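Local coordinates for protein pectate lyase (Pectobacterium carotovorum, PDB 4U49) that probably depolymerises polygalacturonate and methylated pectins, cutting within the chain by calcium-dependent eliminative cleavage, at residues A[45-53]-A[64-75]; A[128-139]-A[156-167]. All blocks are in the same frame, centred on the assembly; numbering follows the deposited sequence.

Contact 1 (A[45-53]-A[64-75])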
loop_
_atom_site.group_PDB
_atom_site.type_symbol
_atom_site.label_atom_id
_atom_site.label_comp_id
_atom_site.label_asym_id
_atom_site.label_seq_id
_atom_site.Cartn_x
_atom_site.Cartn_y
_atom_site.Cartn_z
ATOM N N ASN A 45 -15.645 -7.230 -14.147
ATOM C CA ASN A 45 -15.237 -7.959 -15.341
ATOM C C ASN A 45 -14.345 -7.134 -16.272
ATOM O O ASN A 45 -14.538 -7.131 -17.484
ATOM C CB ASN A 45 -16.492 -8.436 -16.083
ATOM C CG ASN A 45 -16.221 -9.572 -17.044
ATOM O OD1 ASN A 45 -15.276 -10.341 -16.872
ATOM N ND2 ASN A 45 -17.063 -9.688 -18.067
ATOM N N VAL A 46 -13.367 -6.433 -15.707
ATOM C CA VAL A 46 -12.532 -5.549 -16.513
ATOM C C VAL A 46 -11.422 -6.336 -17.219
ATOM O O VAL A 46 -10.901 -7.322 -16.691
ATOM C CB VAL A 46 -11.923 -4.402 -15.661
ATOM C CG1 VAL A 46 -12.921 -3.928 -14.613
ATOM C CG2 VAL A 46 -10.650 -4.834 -14.996
ATOM N N VAL A 47 -11.083 -5.911 -18.431
ATOM C CA VAL A 47 -10.072 -6.608 -19.218
ATOM C C VAL A 47 -8.912 -5.697 -19.603
ATOM O O VAL A 47 -7.824 -6.173 -19.922
ATOM C CB VAL A 47 -10.679 -7.226 -20.499
ATOM C CG1 VAL A 47 -11.727 -8.264 -20.139
ATOM C CG2 VAL A 47 -11.275 -6.146 -21.392
ATOM N N ARG A 48 -9.141 -4.387 -19.570
ATOM C CA ARG A 48 -8.102 -3.424 -19.914
ATOM C C ARG A 48 -8.373 -2.068 -19.264
ATOM O O ARG A 48 -9.517 -1.733 -18.966
ATOM C CB ARG A 48 -8.002 -3.262 -21.434
ATOM C CG ARG A 48 -6.705 -2.626 -21.906
ATOM C CD ARG A 48 -6.692 -2.431 -23.414
ATOM N NE ARG A 48 -7.328 -1.181 -23.822
ATOM C CZ ARG A 48 -8.394 -1.106 -24.613
ATOM N NH1 ARG A 48 -8.948 -2.216 -25.087
ATOM N NH2 ARG A 48 -8.899 0.077 -24.935
ATOM N N GLN A 49 -7.312 -1.299 -19.040
ATOM C CA GLN A 49 -7.440 0.053 -18.509
ATOM C C GLN A 49 -6.550 1.021 -19.288
ATOM O O GLN A 49 -5.413 0.692 -19.628
ATOM C CB GLN A 49 -7.088 0.080 -17.025
ATOM C CG GLN A 49 -7.943 -0.840 -16.177
ATOM C CD GLN A 49 -7.535 -0.831 -14.722
ATOM O OE1 GLN A 49 -8.187 -0.204 -13.888
ATOM N NE2 GLN A 49 -6.451 -1.531 -14.407
ATOM N N ASP A 50 -7.067 2.214 -19.570
ATOM C CA ASP A 50 -6.322 3.209 -20.344
ATOM C C ASP A 50 -6.094 4.482 -19.535
ATOM O O ASP A 50 -6.997 4.953 -18.848
ATOM C CB ASP A 50 -7.059 3.557 -21.640
ATOM C CG ASP A 50 -7.048 2.424 -22.649
ATOM O OD1 ASP A 50 -6.254 1.476 -22.488
ATOM O OD2 ASP A 50 -7.828 2.495 -23.621
ATOM N N VAL A 51 -4.892 5.038 -19.633
ATOM C CA VAL A 51 -4.546 6.262 -18.917
ATOM C C VAL A 51 -4.453 7.458 -19.864
ATOM O O VAL A 51 -3.743 7.408 -20.870
ATOM C CB VAL A 51 -3.208 6.118 -18.169
ATOM C CG1 VAL A 51 -2.853 7.414 -17.455
ATOM C CG2 VAL A 51 -3.272 4.954 -17.188
ATOM N N TYR A 52 -5.164 8.533 -19.529
ATOM C CA TYR A 52 -5.172 9.743 -20.347
ATOM C C TYR A 52 -4.632 10.947 -19.587
ATOM O O TYR A 52 -4.826 11.074 -18.379
ATOM C CB TYR A 52 -6.585 10.044 -20.852
ATOM C CG TYR A 52 -7.071 9.080 -21.907
ATOM C CD1 TYR A 52 -7.005 9.407 -23.255
ATOM C CD2 TYR A 52 -7.590 7.840 -21.556
ATOM C CE1 TYR A 52 -7.443 8.526 -24.226
ATOM C CE2 TYR A 52 -8.033 6.954 -22.521
ATOM C CZ TYR A 52 -7.957 7.304 -23.852
ATOM O OH TYR A 52 -8.395 6.424 -24.817
ATOM N N ARG A 53 -3.951 11.826 -20.313
ATOM C CA ARG A 53 -3.393 13.043 -19.744
ATOM C C ARG A 53 -3.696 14.231 -20.654
ATOM O O ARG A 53 -3.589 14.125 -21.874
ATOM C CB ARG A 53 -1.883 12.895 -19.545
ATOM C CG ARG A 53 -1.204 14.126 -18.976
ATOM C CD ARG A 53 0.137 14.350 -19.648
ATOM N NE ARG A 53 1.164 13.440 -19.162
ATOM C CZ ARG A 53 2.255 13.111 -19.844
ATOM N NH1 ARG A 53 2.459 13.597 -21.063
ATOM N NH2 ARG A 53 3.137 12.278 -19.312
ATOM N N LYS A 64 -3.749 9.582 -24.772
ATOM C CA LYS A 64 -3.540 8.312 -24.083
ATOM C C LYS A 64 -2.045 8.085 -23.868
ATOM O O LYS A 64 -1.283 8.020 -24.830
ATOM C CB LYS A 64 -4.154 7.163 -24.889
ATOM C CG LYS A 64 -3.986 5.777 -24.287
ATOM C CD LYS A 64 -4.770 4.740 -25.095
ATOM C CE LYS A 64 -4.485 3.316 -24.641
ATOM N NZ LYS A 64 -5.270 2.315 -25.432
ATOM N N ILE A 65 -1.622 7.980 -22.609
ATOM C CA ILE A 65 -0.200 7.831 -22.315
ATOM C C ILE A 65 0.162 6.433 -21.824
ATOM O O ILE A 65 1.340 6.134 -21.636
ATOM C CB ILE A 65 0.283 8.856 -21.260
ATOM C CG1 ILE A 65 -0.454 8.659 -19.933
ATOM C CG2 ILE A 65 0.115 10.282 -21.778
ATOM C CD1 ILE A 65 0.127 9.467 -18.775
ATOM N N ALA A 66 -0.842 5.579 -21.626
ATOM C CA ALA A 66 -0.585 4.216 -21.161
ATOM C C ALA A 66 -1.769 3.278 -21.359
ATOM O O ALA A 66 -2.931 3.674 -21.245
ATOM C CB ALA A 66 -0.183 4.229 -19.694
ATOM N N GLU A 67 -1.450 2.024 -21.654
ATOM C CA GLU A 67 -2.434 0.959 -21.736
ATOM C C GLU A 67 -2.044 -0.102 -20.715
ATOM O O GLU A 67 -0.927 -0.617 -20.754
ATOM C CB GLU A 67 -2.492 0.383 -23.150
ATOM C CG GLU A 67 -3.621 -0.590 -23.384
ATOM C CD GLU A 67 -3.722 -1.006 -24.836
ATOM O OE1 GLU A 67 -3.204 -2.089 -25.181
ATOM O OE2 GLU A 67 -4.314 -0.246 -25.631
ATOM N N LEU A 68 -2.954 -0.414 -19.796
ATOM C CA LEU A 68 -2.614 -1.226 -18.630
ATOM C C LEU A 68 -3.358 -2.555 -18.570
ATOM O O LEU A 68 -4.346 -2.766 -19.277
ATOM C CB LEU A 68 -2.893 -0.443 -17.341
ATOM C CG LEU A 68 -2.258 0.941 -17.193
ATOM C CD1 LEU A 68 -2.590 1.535 -15.825
ATOM C CD2 LEU A 68 -0.752 0.884 -17.400
ATOM N N ASN A 69 -2.886 -3.447 -17.703
ATOM C CA ASN A 69 -3.593 -4.694 -17.448
ATOM C C ASN A 69 -4.918 -4.431 -16.738
ATOM O O ASN A 69 -5.314 -3.281 -16.541
ATOM C CB ASN A 69 -2.725 -5.666 -16.632
ATOM C CG ASN A 69 -2.336 -5.119 -15.262
ATOM O OD1 ASN A 69 -3.038 -4.299 -14.673
ATOM N ND2 ASN A 69 -1.202 -5.588 -14.747
ATOM N N SER A 70 -5.590 -5.501 -16.337
ATOM C CA SER A 70 -6.916 -5.381 -15.749
ATOM C C SER A 70 -6.872 -5.146 -14.240
ATOM O O SER A 70 -7.863 -4.731 -13.644
ATOM C CB SER A 70 -7.735 -6.639 -16.050
ATOM O OG SER A 70 -7.170 -7.777 -15.420
ATOM N N SER A 71 -5.725 -5.399 -13.621
ATOM C CA SER A 71 -5.672 -5.463 -12.160
ATOM C C SER A 71 -4.968 -4.284 -11.474
ATOM O O SER A 71 -5.196 -4.037 -10.288
ATOM C CB SER A 71 -5.004 -6.769 -11.732
ATOM O OG SER A 71 -3.699 -6.866 -12.264
ATOM N N ASP A 72 -4.110 -3.573 -12.200
ATOM C CA ASP A 72 -3.428 -2.406 -11.636
ATOM C C ASP A 72 -4.433 -1.340 -11.212
ATOM O O ASP A 72 -5.425 -1.106 -11.900
ATOM C CB ASP A 72 -2.439 -1.806 -12.645
ATOM C CG ASP A 72 -1.152 -2.613 -12.768
ATOM O OD1 ASP A 72 -1.060 -3.712 -12.177
ATOM O OD2 ASP A 72 -0.233 -2.144 -13.476
ATOM N N ARG A 73 -4.180 -0.698 -10.075
ATOM C CA ARG A 73 -5.022 0.409 -9.633
ATOM C C ARG A 73 -4.177 1.652 -9.374
ATOM O O ARG A 73 -4.627 2.598 -8.724
ATOM C CB ARG A 73 -5.812 0.025 -8.376
ATOM C CG ARG A 73 -6.844 -1.086 -8.600
ATOM C CD ARG A 73 -7.934 -0.660 -9.575
ATOM N NE ARG A 73 -8.990 -1.665 -9.697
ATOM C CZ ARG A 73 -9.023 -2.608 -10.635
ATOM N NH1 ARG A 73 -8.059 -2.684 -11.543
ATOM N NH2 ARG A 73 -10.027 -3.476 -10.669
ATOM N N THR A 74 -2.944 1.634 -9.877
ATOM C CA THR A 74 -2.070 2.800 -9.846
ATOM C C THR A 74 -1.305 2.953 -11.154
ATOM O O THR A 74 -1.217 2.017 -11.945
ATOM C CB THR A 74 -1.026 2.730 -8.714
ATOM O OG1 THR A 74 -0.052 1.730 -9.033
ATOM C CG2 THR A 74 -1.675 2.411 -7.381
ATOM N N PHE A 75 -0.747 4.140 -11.367
ATOM C CA PHE A 75 0.151 4.385 -12.486
ATOM C C PHE A 75 1.126 5.495 -12.129
ATOM O O PHE A 75 0.748 6.480 -11.497
ATOM C CB PHE A 75 -0.625 4.756 -13.753
ATOM C CG PHE A 75 0.256 5.112 -14.918
ATOM C CD1 PHE A 75 0.861 4.118 -15.671
ATOM C CD2 PHE A 75 0.485 6.438 -15.258
ATOM C CE1 PHE A 75 1.676 4.439 -16.741
ATOM C CE2 PHE A 75 1.302 6.763 -16.326
ATOM C CZ PHE A 75 1.897 5.762 -17.068
#
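Gln49 drives its amide flat into the turn that follows strand 64-68. With CG beside the backbone N (chi1 -58°) and the chain extended beyond, NE2 spends both N-H groups on backbone carbonyls, Asn69 O at 3.0 Å and Asp72 O at 2.7 Å, both close to the amide plane. Asp72 O takes the second bond on a lone pair. The Arg73 guanidinium stands at 72° to this amide, its NH1 holding Ser70 O and Asp72 O, while Gln49 OE1 turns to Trp39.

On the opposite face of the antiparallel pairing, Lys64 runs fully extended, its CB over the face of the Tyr52 ring, 4.0 Å from the centroid. NZ ends between two carboxylates, 2.7 Å from Glu67 OE2 and a weak 3.1 Å from Asp50 OD2; Arg48 grips Asp50 side-on through NE and NH2. Val51 joins the Gln49 side, its CG2 3.7 Å from Leu68 CD1. A classic beta bulge at Ile65 and Ala66 opposite Val51 shifts the register.

Chemically, the Arg48-Asp50-Lys64-Glu67 network brings like charges close, which the interleaved opposite charges probably offset; on the other face one amide nitrogen bonds two turn carbonyls, one of them shared with Arg73 NH1.

Contact 2 (A[128-139]-A[156-167])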
loop_
_atom_site.group_PDB
_atom_site.type_symbol
_atom_site.label_atom_id
_atom_site.label_comp_id
_atom_site.label_asym_id
_atom_site.label_seq_id
_atom_site.Cartn_x
_atom_site.Cartn_y
_atom_site.Cartn_z
ATOM N N ALA A 128 -12.472 7.725 13.097
ATOM C CA ALA A 128 -13.701 6.941 12.997
ATOM C C ALA A 128 -13.467 5.446 13.185
ATOM O O ALA A 128 -12.408 4.920 12.842
ATOM C CB ALA A 128 -14.375 7.191 11.654
ATOM N N VAL A 129 -14.471 4.773 13.738
ATOM C CA VAL A 129 -14.485 3.319 13.805
ATOM C C VAL A 129 -15.621 2.813 12.926
ATOM O O VAL A 129 -16.794 3.081 13.189
ATOM C CB VAL A 129 -14.659 2.798 15.244
ATOM C CG1 VAL A 129 -14.761 1.281 15.247
ATOM C CG2 VAL A 129 -13.507 3.253 16.121
ATOM N N ILE A 130 -15.263 2.095 11.869
ATOM C CA ILE A 130 -16.226 1.657 10.871
ATOM C C ILE A 130 -16.371 0.143 10.911
ATOM O O ILE A 130 -15.377 -0.581 10.840
ATOM C CB ILE A 130 -15.798 2.109 9.466
ATOM C CG1 ILE A 130 -15.657 3.633 9.425
ATOM C CG2 ILE A 130 -16.783 1.624 8.419
ATOM C CD1 ILE A 130 -14.938 4.144 8.199
ATOM N N LYS A 131 -17.609 -0.331 11.033
ATOM C CA LYS A 131 -17.866 -1.757 11.233
ATOM C C LYS A 131 -18.814 -2.357 10.200
ATOM O O LYS A 131 -19.859 -1.780 9.895
ATOM C CB LYS A 131 -18.447 -2.003 12.627
ATOM C CG LYS A 131 -17.963 -1.049 13.701
ATOM C CD LYS A 131 -18.760 -1.242 14.981
ATOM C CE LYS A 131 -18.855 0.050 15.777
ATOM N NZ LYS A 131 -17.678 0.241 16.670
ATOM N N ASP A 132 -18.431 -3.519 9.676
ATOM C CA ASP A 132 -19.294 -4.347 8.834
ATOM C C ASP A 132 -19.937 -3.596 7.672
ATOM O O ASP A 132 -21.110 -3.803 7.366
ATOM C CB ASP A 132 -20.388 -4.993 9.692
ATOM C CG ASP A 132 -19.823 -5.879 10.779
ATOM O OD1 ASP A 132 -18.917 -6.683 10.478
ATOM O OD2 ASP A 132 -20.276 -5.771 11.937
ATOM N N LYS A 133 -19.167 -2.729 7.025
ATOM C CA LYS A 133 -19.679 -1.979 5.888
ATOM C C LYS A 133 -18.550 -1.410 5.043
ATOM O O LYS A 133 -17.385 -1.438 5.438
ATOM C CB LYS A 133 -20.598 -0.846 6.354
ATOM C CG LYS A 133 -19.876 0.289 7.048
ATOM C CD LYS A 133 -20.856 1.293 7.628
ATOM C CE LYS A 133 -21.719 0.661 8.709
ATOM N NZ LYS A 133 -22.592 1.665 9.370
ATOM N N THR A 134 -18.915 -0.897 3.872
ATOM C CA THR A 134 -17.968 -0.249 2.976
ATOM C C THR A 134 -18.236 1.248 2.946
ATOM O O THR A 134 -19.372 1.677 2.761
ATOM C CB THR A 134 -18.058 -0.822 1.554
ATOM O OG1 THR A 134 -17.641 -2.194 1.568
ATOM C CG2 THR A 134 -17.171 -0.035 0.595
ATOM N N VAL A 135 -17.187 2.039 3.132
ATOM C CA VAL A 135 -17.335 3.486 3.207
ATOM C C VAL A 135 -16.463 4.194 2.168
ATOM O O VAL A 135 -15.264 3.937 2.072
ATOM C CB VAL A 135 -17.001 3.984 4.623
ATOM C CG1 VAL A 135 -16.841 5.475 4.642
ATOM C CG2 VAL A 135 -18.090 3.555 5.600
ATOM N N ASP A 136 -17.086 5.074 1.386
ATOM C CA ASP A 136 -16.413 5.814 0.322
ATOM C C ASP A 136 -16.148 7.248 0.774
ATOM O O ASP A 136 -17.079 8.034 0.942
ATOM C CB ASP A 136 -17.268 5.798 -0.954
ATOM C CG ASP A 136 -16.524 6.305 -2.185
ATOM O OD1 ASP A 136 -15.513 7.020 -2.045
ATOM O OD2 ASP A 136 -16.971 5.992 -3.309
ATOM N N CYS A 137 -14.877 7.588 0.967
ATOM C CA CYS A 137 -14.524 8.910 1.477
ATOM C C CYS A 137 -14.449 9.970 0.383
ATOM O O CYS A 137 -14.152 11.132 0.658
ATOM C CB CYS A 137 -13.198 8.844 2.233
ATOM S SG CYS A 137 -13.268 7.771 3.683
ATOM N N GLY A 138 -14.700 9.561 -0.858
ATOM C CA GLY A 138 -14.823 10.496 -1.964
ATOM C C GLY A 138 -13.613 11.374 -2.217
ATOM O O GLY A 138 -13.732 12.446 -2.810
ATOM N N GLY A 139 -12.449 10.922 -1.764
ATOM C CA GLY A 139 -11.208 11.626 -2.023
ATOM C C GLY A 139 -10.863 12.737 -1.049
ATOM O O GLY A 139 -9.926 13.496 -1.291
ATOM N N VAL A 156 -5.973 6.858 12.306
ATOM C CA VAL A 156 -6.836 7.838 11.658
ATOM C C VAL A 156 -8.164 7.168 11.322
ATOM O O VAL A 156 -9.220 7.798 11.348
ATOM C CB VAL A 156 -6.187 8.420 10.383
ATOM C CG1 VAL A 156 -7.111 9.430 9.711
ATOM C CG2 VAL A 156 -4.848 9.064 10.720
ATOM N N ILE A 157 -8.100 5.875 11.021
ATOM C CA ILE A 157 -9.284 5.082 10.719
ATOM C C ILE A 157 -9.151 3.684 11.314
ATOM O O ILE A 157 -8.106 3.046 11.176
ATOM C CB ILE A 157 -9.517 4.957 9.195
ATOM C CG1 ILE A 157 -9.870 6.313 8.579
ATOM C CG2 ILE A 157 -10.619 3.950 8.904
ATOM C CD1 ILE A 157 -11.262 6.792 8.919
ATOM N N THR A 158 -10.204 3.215 11.978
ATOM C CA THR A 158 -10.258 1.835 12.449
ATOM C C THR A 158 -11.333 1.070 11.686
ATOM O O THR A 158 -12.477 1.518 11.578
ATOM C CB THR A 158 -10.545 1.746 13.965
ATOM O OG1 THR A 158 -9.461 2.332 14.693
ATOM C CG2 THR A 158 -10.701 0.290 14.396
ATOM N N LEU A 159 -10.952 -0.081 11.145
ATOM C CA LEU A 159 -11.872 -0.921 10.394
ATOM C C LEU A 159 -12.144 -2.215 11.145
ATOM O O LEU A 159 -11.220 -2.939 11.506
ATOM C CB LEU A 159 -11.307 -1.240 9.005
ATOM C CG LEU A 159 -10.910 -0.069 8.106
ATOM C CD1 LEU A 159 -10.220 -0.579 6.848
ATOM C CD2 LEU A 159 -12.124 0.780 7.751
ATOM N N GLU A 160 -13.419 -2.501 11.380
ATOM C CA GLU A 160 -13.818 -3.779 11.950
ATOM C C GLU A 160 -14.655 -4.541 10.937
ATOM O O GLU A 160 -15.843 -4.257 10.773
ATOM C CB GLU A 160 -14.592 -3.575 13.252
ATOM C CG GLU A 160 -13.760 -2.938 14.349
ATOM C CD GLU A 160 -14.527 -2.766 15.642
ATOM O OE1 GLU A 160 -15.770 -2.672 15.590
ATOM O OE2 GLU A 160 -13.883 -2.730 16.712
ATOM N N ASN A 161 -14.024 -5.498 10.258
ATOM C CA ASN A 161 -14.670 -6.245 9.185
ATOM C C ASN A 161 -15.265 -5.281 8.158
ATOM O O ASN A 161 -16.414 -5.428 7.745
ATOM C CB ASN A 161 -15.750 -7.172 9.755
ATOM C CG ASN A 161 -16.166 -8.257 8.784
ATOM O OD1 ASN A 161 -15.328 -8.920 8.174
ATOM N ND2 ASN A 161 -17.472 -8.444 8.634
ATOM N N ALA A 162 -14.476 -4.285 7.758
ATOM C CA ALA A 162 -14.996 -3.176 6.961
ATOM C C ALA A 162 -14.045 -2.733 5.850
ATOM O O ALA A 162 -12.870 -3.092 5.840
ATOM C CB ALA A 162 -15.318 -1.997 7.868
ATOM N N THR A 163 -14.569 -1.944 4.918
ATOM C CA THR A 163 -13.791 -1.466 3.784
ATOM C C THR A 163 -13.819 0.054 3.713
ATOM O O THR A 163 -14.860 0.675 3.923
ATOM C CB THR A 163 -14.321 -2.055 2.457
ATOM O OG1 THR A 163 -14.114 -3.470 2.450
ATOM C CG2 THR A 163 -13.609 -1.443 1.258
ATOM N N ILE A 164 -12.670 0.655 3.427
ATOM C CA ILE A 164 -12.618 2.090 3.206
ATOM C C ILE A 164 -11.958 2.359 1.857
ATOM O O ILE A 164 -11.021 1.664 1.463
ATOM C CB ILE A 164 -11.866 2.817 4.349
ATOM C CG1 ILE A 164 -12.050 4.332 4.242
ATOM C CG2 ILE A 164 -10.393 2.432 4.373
ATOM C CD1 ILE A 164 -11.741 5.068 5.523
ATOM N N LYS A 165 -12.474 3.345 1.130
ATOM C CA LYS A 165 -11.919 3.657 -0.179
ATOM C C LYS A 165 -11.862 5.153 -0.465
ATOM O O LYS A 165 -12.607 5.938 0.123
ATOM C CB LYS A 165 -12.715 2.946 -1.281
ATOM C CG LYS A 165 -14.185 3.305 -1.337
ATOM C CD LYS A 165 -14.897 2.505 -2.422
ATOM C CE LYS A 165 -14.738 1.011 -2.191
ATOM N NZ LYS A 165 -15.483 0.207 -3.203
ATOM N N ASN A 166 -10.948 5.526 -1.358
ATOM C CA ASN A 166 -10.820 6.896 -1.848
ATOM C C ASN A 166 -10.565 7.905 -0.730
ATOM O O ASN A 166 -11.379 8.792 -0.480
ATOM C CB ASN A 166 -12.073 7.274 -2.637
ATOM C CG ASN A 166 -12.412 6.251 -3.702
ATOM O OD1 ASN A 166 -11.521 5.683 -4.334
ATOM N ND2 ASN A 166 -13.701 6.006 -3.907
ATOM N N LEU A 167 -9.423 7.764 -0.067
ATOM C CA LEU A 167 -9.096 8.596 1.082
ATOM C C LEU A 167 -7.663 9.100 1.022
ATOM O O LEU A 167 -6.752 8.376 0.619
ATOM C CB LEU A 167 -9.314 7.814 2.383
ATOM C CG LEU A 167 -8.883 8.493 3.688
ATOM C CD1 LEU A 167 -9.747 9.712 3.983
ATOM C CD2 LEU A 167 -8.917 7.509 4.849
HETATM O O HOH W 1 -10.129 4.911 15.128
HETATM O O HOH W 2 -15.721 -4.595 0.378
#
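Asp136 and Asn166 meet at the end of two stacked rungs of a right-handed parallel beta-helix, the fold of this pectate lyase domain. Strands 128-131 and 134-136 lie in register on strands 157-160 and 163-165, so each coil repeats the path of the next, with Val135 CA and Ile164 CA 4.9 Å apart.

Asn166 is the side chain to follow. Its backbone takes a left-handed conformation where the chain turns a corner, and its CB, 3.5 Å from Asp136 OD1, also lies 3.8 Å from Gly139 N. With chi1 at -51°, CG turns beside the backbone N and rests 3.6 Å from Asp136 OD1. At the tip ND2 donates to that same oxygen at 2.8 Å, coming from above the carboxylate plane, with the two flat groups 52° apart. Gly138 N reaches Asp136 OD1 from the opposite face and closes an Asx turn, so one oxygen is pinned from two sides. Asn166 OD1 turns to Ser40 and to Asn189.

At the other corner Asn161 ND2 also donates to a carboxylate, Asp132 OD1, but nearly in line with the C-O bond. Between the corners, Thr134 and Thr163 run alongside each other, and a water bridges their hydroxyls. Ile130 and Cys137 come from different parts of the coil, yet both pack on Ile164: Ile130 CD1 lies 4.3 Å from Ile164 CD1, and Cys137, disulfide-bonded to Cys124, sets its SG 3.6 Å from that same methyl.

Contact 1 and contact 2 belong to different parts of the molecule, the N-terminal beta-sandwich and the first coils of the beta-helix. Their centres are 25 Å apart and their nearest atoms about 9 Å, so they do not touch. Strand 34-41 connects them: Trp39 hydrogen-bonds Gln49 of contact 1, and its neighbour Ser40 reaches Asn166 of contact 2. Thr74, in segment 64-75, also meets the beta-helix directly, its OG1 hydrogen-bonding Asn243 O and Thr245 OG1. Contact 2 is the closer to the calcium-binding residues, yet does not reach them: the Val156 side chain is about 10 Å from that of Ile195 and about 11 Å from that of Asp194. No calcium is bound to this chain.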